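Local atomic coordinates of allantoicase (PDB entry 1O59), a protein that hydrolyses allantoate to (S)-ureidoglycolate and urea, a step of allantoin degradation that lets yeast use purines as a secondary nitrogen source. Residues A[80-92]-A[178-190]. Sequence-based numbering, arbitrary orientation.
Sequences YDGWETRRHNEME and KLKMYPDGGIARF
One face of the Trp-83 indole is met by the CE methyl of the selenomethionine Met-181. Met-181 CE lies 3.6 Å from the centroid of the six-membered ring, a CH-pi contact within a Met-aromatic pair. The bend at chi3 (64°) of Met-181 turns this methyl onto the ring. Leu-179 CD2 and Ile-187 CD1 approach the same indole obliquely, and Trp-83 NE1 bonds Asp-51 O. At the far end of the contact, Glu-92 CD lies at the edge of the Tyr-182 ring, in its plane, with the carboxylate turned 80° from the ring.

The Arg-189 guanidinium receives Asp-81 at its edge, end-on. NH1 and NH2 of Arg-189 both bond Asp-81 OD1, at 2.9 and 3.0 Å, from one face of the carboxylate. Arg-189 NH1 also bonds Ala-188 O, which helps fix the group's rotation. An alanine in place of Arg-189 would probably leave the buried Asp-81 carboxylate without this opposite charge.

Between these ends the backbones pair as a short antiparallel ladder. Trp-83 and Ile-187 exchange two hydrogen bonds, and Thr-85 N bonds Gly-185 O at 3.0 Å. Thr-85 OG1 accepts from Gly-185 N and also bonds Asp-94. Gly-185 has backbone angles at which a CB would jam against the preceding carbonyl.

Past the cis peptide before Pro-183, the Asp-184 and Asn-89 side chains each bond backbone of the other segment. Asp-184 OD2 accepts from Asn-89 N at 3.0 Å, from above the carboxylate plane. Asn-89 ND2 bonds Pro-183 O at 2.7 Å, while its OD1 closes an Asx turn with Met-91 N. A water links His-88 N to Asp-184 OD1.

The contact lies within the first allantoicase repeat. Strands 83-84 and 186-196 pair in one antiparallel sheet, where a classic bulge at Ala-188 and Arg-189 faces Asp-113 of strand 105-113. Strand 176-182 lies in a second, between strands 94-99 and 124-130, consistent with the galactose-binding-like beta sandwich of the family's clan.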
ATOM      1  N   TYR A  80      -4.931  21.967  -7.864  1.00 79.99           N
ATOM      2  CA  TYR A  80      -4.248  20.890  -8.577  1.00 78.34           C
ATOM      3  C   TYR A  80      -4.140  19.729  -7.605  1.00 75.19           C
ATOM      4  O   TYR A  80      -3.826  19.926  -6.414  1.00 74.12           O
ATOM      5  CB  TYR A  80      -2.865  21.342  -8.952  1.00 80.16           C
ATOM      6  CG  TYR A  80      -2.556  21.525 -10.414  1.00 82.97           C
ATOM      7  CD1 TYR A  80      -2.332  22.810 -10.943  1.00 85.31           C
ATOM      8  CD2 TYR A  80      -2.378  20.409 -11.261  1.00 83.46           C
ATOM      9  CE1 TYR A  80      -1.960  22.977 -12.299  1.00 85.77           C
ATOM     10  CE2 TYR A  80      -2.031  20.565 -12.606  1.00 83.21           C
ATOM     11  CZ  TYR A  80      -1.818  21.847 -13.122  1.00 84.23           C
ATOM     12  OH  TYR A  80      -1.456  22.006 -14.446  1.00 83.56           O
ATOM     13  N   ASP A  81      -4.393  18.525  -8.106  1.00 71.98           N
ATOM     14  CA  ASP A  81      -4.404  17.342  -7.273  1.00 69.40           C
ATOM     15  C   ASP A  81      -2.991  16.811  -7.239  1.00 67.19           C
ATOM     16  O   ASP A  81      -2.608  15.894  -7.989  1.00 66.40           O
ATOM     17  CB  ASP A  81      -5.377  16.325  -7.833  1.00 69.42           C
ATOM     18  CG  ASP A  81      -5.635  15.180  -6.884  1.00 69.65           C
ATOM     19  OD1 ASP A  81      -4.908  15.028  -5.859  1.00 68.44           O
ATOM     20  OD2 ASP A  81      -6.564  14.377  -7.100  1.00 70.03           O
ATOM     21  N   GLY A  82      -2.201  17.439  -6.381  1.00 64.70           N
ATOM     22  CA  GLY A  82      -0.772  17.229  -6.398  1.00 63.16           C
ATOM     23  C   GLY A  82       0.043  18.180  -5.580  1.00 61.69           C
ATOM     24  O   GLY A  82      -0.475  19.082  -4.917  1.00 62.63           O
ATOM     25  N   TRP A  83       1.337  17.965  -5.632  1.00 60.30           N
ATOM     26  CA  TRP A  83       2.304  18.857  -5.021  1.00 59.85           C
ATOM     27  C   TRP A  83       2.886  19.728  -6.121  1.00 59.45           C
ATOM     28  O   TRP A  83       3.368  19.197  -7.125  1.00 59.48           O
ATOM     29  CB  TRP A  83       3.419  18.036  -4.388  1.00 60.11           C
ATOM     30  CG  TRP A  83       4.524  18.838  -3.792  1.00 59.10           C
ATOM     31  CD1 TRP A  83       4.400  19.975  -3.068  1.00 59.70           C
ATOM     32  CD2 TRP A  83       5.909  18.550  -3.857  1.00 58.81           C
ATOM     33  NE1 TRP A  83       5.627  20.424  -2.669  1.00 59.59           N
ATOM     34  CE2 TRP A  83       6.582  19.559  -3.133  1.00 60.93           C
ATOM     35  CE3 TRP A  83       6.671  17.521  -4.452  1.00 60.83           C
ATOM     36  CZ2 TRP A  83       8.000  19.579  -2.974  1.00 60.92           C
ATOM     37  CZ3 TRP A  83       8.084  17.534  -4.294  1.00 60.12           C
ATOM     38  CH2 TRP A  83       8.726  18.565  -3.566  1.00 60.18           C
ATOM     39  N   GLU A  84       2.796  21.041  -5.971  1.00 58.09           N
ATOM     40  CA  GLU A  84       3.416  21.921  -6.919  1.00 58.21           C
ATOM     41  C   GLU A  84       4.027  23.144  -6.242  1.00 58.11           C
ATOM     42  O   GLU A  84       3.381  23.806  -5.412  1.00 58.47           O
ATOM     43  CB  GLU A  84       2.434  22.362  -8.022  1.00 58.48           C
ATOM     44  CG  GLU A  84       3.120  23.192  -9.104  1.00 57.72           C
ATOM     45  CD  GLU A  84       2.169  23.873 -10.055  1.00 59.33           C
ATOM     46  OE1 GLU A  84       0.939  23.668  -9.918  1.00 61.24           O
ATOM     47  OE2 GLU A  84       2.667  24.598 -10.964  1.00 59.01           O
ATOM     48  N   THR A  85       5.277  23.435  -6.609  1.00 57.09           N
ATOM     49  CA  THR A  85       6.056  24.481  -5.955  1.00 56.58           C
ATOM     50  C   THR A  85       6.180  25.709  -6.801  1.00 55.90           C
ATOM     51  O   THR A  85       5.871  25.698  -7.977  1.00 55.69           O
ATOM     52  CB  THR A  85       7.467  23.969  -5.613  1.00 56.90           C
ATOM     53  OG1 THR A  85       8.153  23.487  -6.790  1.00 55.07           O
ATOM     54  CG2 THR A  85       7.348  22.762  -4.616  1.00 57.05           C
ATOM     55  N   ARG A  86       6.611  26.789  -6.175  1.00 55.33           N
ATOM     56  CA  ARG A  86       6.808  28.044  -6.886  1.00 54.91           C
ATOM     57  C   ARG A  86       7.906  27.886  -7.934  1.00 54.51           C
ATOM     58  O   ARG A  86       8.718  26.954  -7.880  1.00 54.96           O
ATOM     59  CB  ARG A  86       7.156  29.173  -5.912  1.00 54.78           C
ATOM     60  CG  ARG A  86       8.307  28.858  -4.953  1.00 54.52           C
ATOM     61  CD  ARG A  86       9.726  29.067  -5.468  1.00 54.38           C
ATOM     62  NE  ARG A  86      10.619  28.354  -4.573  1.00 55.38           N
ATOM     63  CZ  ARG A  86      10.770  27.041  -4.558  1.00 55.31           C
ATOM     64  NH1 ARG A  86      10.159  26.259  -5.446  1.00 56.36           N
ATOM     65  NH2 ARG A  86      11.549  26.504  -3.645  1.00 56.35           N
ATOM     66  N   ARG A  87       7.926  28.804  -8.878  1.00 53.62           N
ATOM     67  CA  ARG A  87       8.922  28.780  -9.918  1.00 53.32           C
ATOM     68  C   ARG A  87      10.276  29.337  -9.460  1.00 53.36           C
ATOM     69  O   ARG A  87      10.394  30.075  -8.467  1.00 52.62           O
ATOM     70  CB  ARG A  87       8.468  29.633 -11.096  1.00 53.39           C
ATOM     71  CG  ARG A  87       7.167  29.243 -11.750  1.00 53.08           C
ATOM     72  CD  ARG A  87       7.059  29.869 -13.181  1.00 53.43           C
ATOM     73  NE  ARG A  87       5.765  29.634 -13.829  1.00 52.77           N
ATOM     74  CZ  ARG A  87       5.466  30.029 -15.049  1.00 51.09           C
ATOM     75  NH1 ARG A  87       6.381  30.643 -15.800  1.00 50.84           N
ATOM     76  NH2 ARG A  87       4.249  29.804 -15.514  1.00 50.05           N
ATOM     77  N   HIS A  88      11.285  29.018 -10.263  1.00 53.28           N
ATOM     78  CA  HIS A  88      12.587  29.617 -10.155  1.00 53.02           C
ATOM     79  C   HIS A  88      13.254  29.340  -8.810  1.00 53.30           C
ATOM     80  O   HIS A  88      13.858  30.242  -8.215  1.00 51.80           O
ATOM     81  CB  HIS A  88      12.466  31.107 -10.440  1.00 52.96           C
ATOM     82  CG  HIS A  88      11.644  31.410 -11.653  1.00 53.70           C
ATOM     83  ND1 HIS A  88      10.801  32.497 -11.735  1.00 52.75           N
ATOM     84  CD2 HIS A  88      11.517  30.746 -12.830  1.00 54.18           C
ATOM     85  CE1 HIS A  88      10.196  32.492 -12.909  1.00 53.22           C
ATOM     86  NE2 HIS A  88      10.615  31.444 -13.593  1.00 53.12           N
ATOM     87  N   ASN A  89      13.147  28.091  -8.348  1.00 53.70           N
ATOM     88  CA  ASN A  89      13.860  27.649  -7.141  1.00 55.37           C
ATOM     89  C   ASN A  89      15.359  28.002  -7.269  1.00 56.14           C
ATOM     90  O   ASN A  89      16.001  27.663  -8.289  1.00 56.91           O
ATOM     91  CB  ASN A  89      13.617  26.140  -6.881  1.00 54.76           C
ATOM     92  CG  ASN A  89      14.206  25.632  -5.552  1.00 54.29           C
ATOM     93  OD1 ASN A  89      14.857  26.372  -4.811  1.00 52.40           O
ATOM     94  ND2 ASN A  89      13.968  24.341  -5.252  1.00 53.70           N
ATOM     95  N   GLU A  90      15.884  28.733  -6.276  1.00 56.78           N
ATOM     96  CA  GLU A  90      17.327  29.085  -6.218  1.00 57.70           C
ATOM     97  C   GLU A  90      18.158  27.970  -5.582  1.00 57.63           C
ATOM     98  O   GLU A  90      19.387  27.942  -5.719  1.00 57.11           O
ATOM     99  CB  GLU A  90      17.565  30.389  -5.449  1.00 58.61           C
ATOM    100  CG  GLU A  90      16.603  31.493  -5.869  1.00 62.07           C
ATOM    101  CD  GLU A  90      17.195  32.883  -5.844  1.00 65.98           C
ATOM    102  OE1 GLU A  90      17.926  33.236  -4.870  1.00 67.10           O
ATOM    103  OE2 GLU A  90      16.910  33.619  -6.823  1.00 69.39           O
HETATM  104  N   MSE A  91      17.485  27.047  -4.902  1.00 57.39           N
HETATM  105  CA  MSE A  91      18.136  25.838  -4.473  1.00 57.77           C
HETATM  106  C   MSE A  91      18.162  24.833  -5.636  1.00 58.27           C
HETATM  107  O   MSE A  91      17.515  25.044  -6.679  1.00 58.39           O
HETATM  108  CB  MSE A  91      17.474  25.301  -3.206  1.00 57.83           C
HETATM  109  CG  MSE A  91      17.505  26.309  -2.056  1.00 57.55           C
HETATM  110 SE   MSE A  91      19.327  26.863  -1.551  0.50 57.69          SE
HETATM  111  CE  MSE A  91      19.628  25.348  -0.211  1.00 64.30           C
ATOM    112  N   GLU A  92      18.966  23.782  -5.473  1.00 58.53           N
ATOM    113  CA  GLU A  92      19.158  22.755  -6.495  1.00 59.09           C
ATOM    114  C   GLU A  92      17.888  21.923  -6.644  1.00 57.15           C
ATOM    115  O   GLU A  92      17.607  21.374  -7.699  1.00 56.91           O
ATOM    116  CB  GLU A  92      20.328  21.854  -6.088  1.00 59.60           C
ATOM    117  CG  GLU A  92      20.835  20.906  -7.182  1.00 63.46           C
ATOM    118  CD  GLU A  92      21.624  19.630  -6.709  1.00 63.61           C
ATOM    119  OE1 GLU A  92      21.682  19.297  -5.476  1.00 65.71           O
ATOM    120  OE2 GLU A  92      22.188  18.930  -7.631  1.00 68.42           O
ATOM    121  N   LYS A 178      12.759  10.802   1.681  1.00 57.70           N
ATOM    122  CA  LYS A 178      12.926  12.148   1.125  1.00 57.09           C
ATOM    123  C   LYS A 178      12.805  12.081  -0.387  1.00 58.12           C
ATOM    124  O   LYS A 178      13.564  11.382  -1.078  1.00 58.10           O
ATOM    125  CB  LYS A 178      14.289  12.768   1.486  1.00 56.84           C
ATOM    126  CG  LYS A 178      14.296  14.302   1.426  1.00 56.19           C
ATOM    127  CD  LYS A 178      15.654  14.927   1.179  1.00 55.23           C
ATOM    128  CE  LYS A 178      16.654  14.588   2.235  1.00 53.38           C
ATOM    129  NZ  LYS A 178      17.929  15.305   2.073  1.00 49.14           N
ATOM    130  N   LEU A 179      11.844  12.829  -0.898  1.00 58.92           N
ATOM    131  CA  LEU A 179      11.674  12.990  -2.329  1.00 59.23           C
ATOM    132  C   LEU A 179      12.294  14.311  -2.729  1.00 58.20           C
ATOM    133  O   LEU A 179      12.009  15.339  -2.136  1.00 57.70           O
ATOM    134  CB  LEU A 179      10.184  12.959  -2.660  1.00 59.57           C
ATOM    135  CG  LEU A 179       9.735  13.375  -4.060  1.00 60.72           C
ATOM    136  CD1 LEU A 179      10.179  12.387  -5.101  1.00 60.08           C
ATOM    137  CD2 LEU A 179       8.208  13.506  -4.008  1.00 61.43           C
ATOM    138  N   LYS A 180      13.165  14.269  -3.723  1.00 58.20           N
ATOM    139  CA  LYS A 180      13.801  15.468  -4.252  1.00 57.35           C
ATOM    140  C   LYS A 180      13.322  15.678  -5.691  1.00 57.06           C
ATOM    141  O   LYS A 180      13.351  14.759  -6.492  1.00 57.82           O
ATOM    142  CB  LYS A 180      15.325  15.313  -4.249  1.00 57.62           C
ATOM    143  CG  LYS A 180      16.003  15.084  -2.900  1.00 56.74           C
ATOM    144  CD  LYS A 180      17.521  15.357  -3.062  1.00 58.47           C
ATOM    145  CE  LYS A 180      18.275  15.404  -1.721  1.00 60.00           C
ATOM    146  NZ  LYS A 180      19.793  15.426  -1.878  1.00 57.89           N
HETATM  147  N   MSE A 181      12.888  16.892  -6.002  1.00 56.56           N
HETATM  148  CA  MSE A 181      12.500  17.324  -7.353  1.00 55.13           C
HETATM  149  C   MSE A 181      13.435  18.456  -7.805  1.00 55.03           C
HETATM  150  O   MSE A 181      13.546  19.497  -7.128  1.00 54.21           O
HETATM  151  CB  MSE A 181      11.046  17.827  -7.292  1.00 55.70           C
HETATM  152  CG  MSE A 181      10.568  18.702  -8.459  1.00 55.13           C
HETATM  153 SE   MSE A 181       8.599  18.861  -8.485  0.50 49.09          SE
HETATM  154  CE  MSE A 181       8.376  19.727  -6.923  1.00 50.17           C
ATOM    155  N   TYR A 182      14.085  18.251  -8.944  1.00 54.60           N
ATOM    156  CA  TYR A 182      15.083  19.176  -9.441  1.00 55.34           C
ATOM    157  C   TYR A 182      14.578  19.978 -10.649  1.00 55.74           C
ATOM    158  O   TYR A 182      14.397  19.381 -11.727  1.00 56.48           O
ATOM    159  CB  TYR A 182      16.332  18.418  -9.896  1.00 55.33           C
ATOM    160  CG  TYR A 182      16.986  17.498  -8.878  1.00 55.64           C
ATOM    161  CD1 TYR A 182      16.484  16.215  -8.635  1.00 54.93           C
ATOM    162  CD2 TYR A 182      18.158  17.880  -8.223  1.00 55.56           C
ATOM    163  CE1 TYR A 182      17.110  15.351  -7.748  1.00 55.72           C
ATOM    164  CE2 TYR A 182      18.793  17.028  -7.324  1.00 55.64           C
ATOM    165  CZ  TYR A 182      18.275  15.766  -7.095  1.00 56.36           C
ATOM    166  OH  TYR A 182      18.911  14.931  -6.202  1.00 57.02           O
ATOM    167  N   PRO A 183      14.386  21.300 -10.526  1.00 55.29           N
ATOM    168  CA  PRO A 183      14.615  22.097  -9.317  1.00 55.44           C
ATOM    169  C   PRO A 183      13.321  22.491  -8.611  1.00 55.77           C
ATOM    170  O   PRO A 183      13.355  22.926  -7.460  1.00 55.64           O
ATOM    171  CB  PRO A 183      15.287  23.342  -9.865  1.00 55.31           C
ATOM    172  CG  PRO A 183      14.623  23.518 -11.166  1.00 55.67           C
ATOM    173  CD  PRO A 183      14.404  22.138 -11.732  1.00 55.19           C
ATOM    174  N   ASP A 184      12.210  22.300  -9.320  1.00 56.02           N
ATOM    175  CA  ASP A 184      10.885  22.700  -8.912  1.00 56.38           C
ATOM    176  C   ASP A 184       9.870  22.191  -9.963  1.00 56.92           C
ATOM    177  O   ASP A 184      10.266  21.765 -11.053  1.00 56.89           O
ATOM    178  CB  ASP A 184      10.788  24.232  -8.731  1.00 56.11           C
ATOM    179  CG  ASP A 184      11.228  25.018  -9.943  1.00 55.08           C
ATOM    180  OD1 ASP A 184      10.516  25.030 -10.952  1.00 51.85           O
ATOM    181  OD2 ASP A 184      12.253  25.724  -9.961  1.00 55.87           O
ATOM    182  N   GLY A 185       8.579  22.216  -9.616  1.00 57.11           N
ATOM    183  CA  GLY A 185       7.518  21.787 -10.534  1.00 56.66           C
ATOM    184  C   GLY A 185       6.349  21.106  -9.847  1.00 56.78           C
ATOM    185  O   GLY A 185       6.030  21.387  -8.698  1.00 56.03           O
ATOM    186  N   GLY A 186       5.726  20.172 -10.545  1.00 57.16           N
ATOM    187  CA  GLY A 186       4.580  19.470  -9.994  1.00 57.41           C
ATOM    188  C   GLY A 186       4.715  17.965 -10.074  1.00 58.04           C
ATOM    189  O   GLY A 186       5.296  17.407 -11.031  1.00 57.55           O
ATOM    190  N   ILE A 187       4.180  17.322  -9.047  1.00 58.33           N
ATOM    191  CA  ILE A 187       4.009  15.889  -9.019  1.00 59.26           C
ATOM    192  C   ILE A 187       2.640  15.581  -8.391  1.00 59.64           C
ATOM    193  O   ILE A 187       2.326  16.052  -7.298  1.00 59.31           O
ATOM    194  CB  ILE A 187       5.132  15.211  -8.196  1.00 59.53           C
ATOM    195  CG1 ILE A 187       6.520  15.423  -8.851  1.00 59.82           C
ATOM    196  CG2 ILE A 187       4.847  13.701  -8.034  1.00 59.79           C
ATOM    197  CD1 ILE A 187       7.688  15.019  -7.940  1.00 58.99           C
ATOM    198  N   ALA A 188       1.873  14.732  -9.067  1.00 59.92           N
ATOM    199  CA  ALA A 188       0.547  14.331  -8.610  1.00 60.14           C
ATOM    200  C   ALA A 188       0.636  13.307  -7.469  1.00 60.28           C
ATOM    201  O   ALA A 188       0.120  13.565  -6.365  1.00 61.08           O
ATOM    202  CB  ALA A 188      -0.269  13.785  -9.789  1.00 59.74           C
ATOM    203  N   ARG A 189       1.321  12.185  -7.717  1.00 60.21           N
ATOM    204  CA  ARG A 189       1.407  11.103  -6.731  1.00 60.51           C
ATOM    205  C   ARG A 189       2.779  10.542  -6.571  1.00 60.77           C
ATOM    206  O   ARG A 189       3.551  10.451  -7.553  1.00 61.66           O
ATOM    207  CB  ARG A 189       0.479   9.935  -7.075  1.00 60.23           C
ATOM    208  CG  ARG A 189      -1.018  10.234  -6.925  1.00 59.04           C
ATOM    209  CD  ARG A 189      -1.459  10.565  -5.520  1.00 59.52           C
ATOM    210  NE  ARG A 189      -2.918  10.787  -5.470  1.00 59.68           N
ATOM    211  CZ  ARG A 189      -3.529  11.934  -5.759  1.00 59.82           C
ATOM    212  NH1 ARG A 189      -2.849  13.030  -6.070  1.00 60.12           N
ATOM    213  NH2 ARG A 189      -4.842  11.997  -5.684  1.00 60.47           N
ATOM    214  N   PHE A 190       3.069  10.110  -5.344  1.00 61.07           N
ATOM    215  CA  PHE A 190       4.326   9.385  -5.052  1.00 61.48           C
ATOM    216  C   PHE A 190       4.073   8.138  -4.215  1.00 61.68           C
ATOM    217  O   PHE A 190       3.658   8.238  -3.065  1.00 63.09           O
ATOM    218  CB  PHE A 190       5.313  10.320  -4.352  1.00 61.51           C
ATOM    219  CG  PHE A 190       6.617   9.666  -3.909  1.00 61.60           C
ATOM    220  CD1 PHE A 190       7.270   8.693  -4.704  1.00 62.93           C
ATOM    221  CD2 PHE A 190       7.220  10.064  -2.713  1.00 60.80           C
ATOM    222  CE1 PHE A 190       8.474   8.116  -4.292  1.00 61.64           C
ATOM    223  CE2 PHE A 190       8.436   9.511  -2.315  1.00 61.54           C
ATOM    224  CZ  PHE A 190       9.061   8.533  -3.107  1.00 61.74           C
TER
HETATM  225  O   HOH W   1      10.592  27.406 -12.363  1.00 38.77           O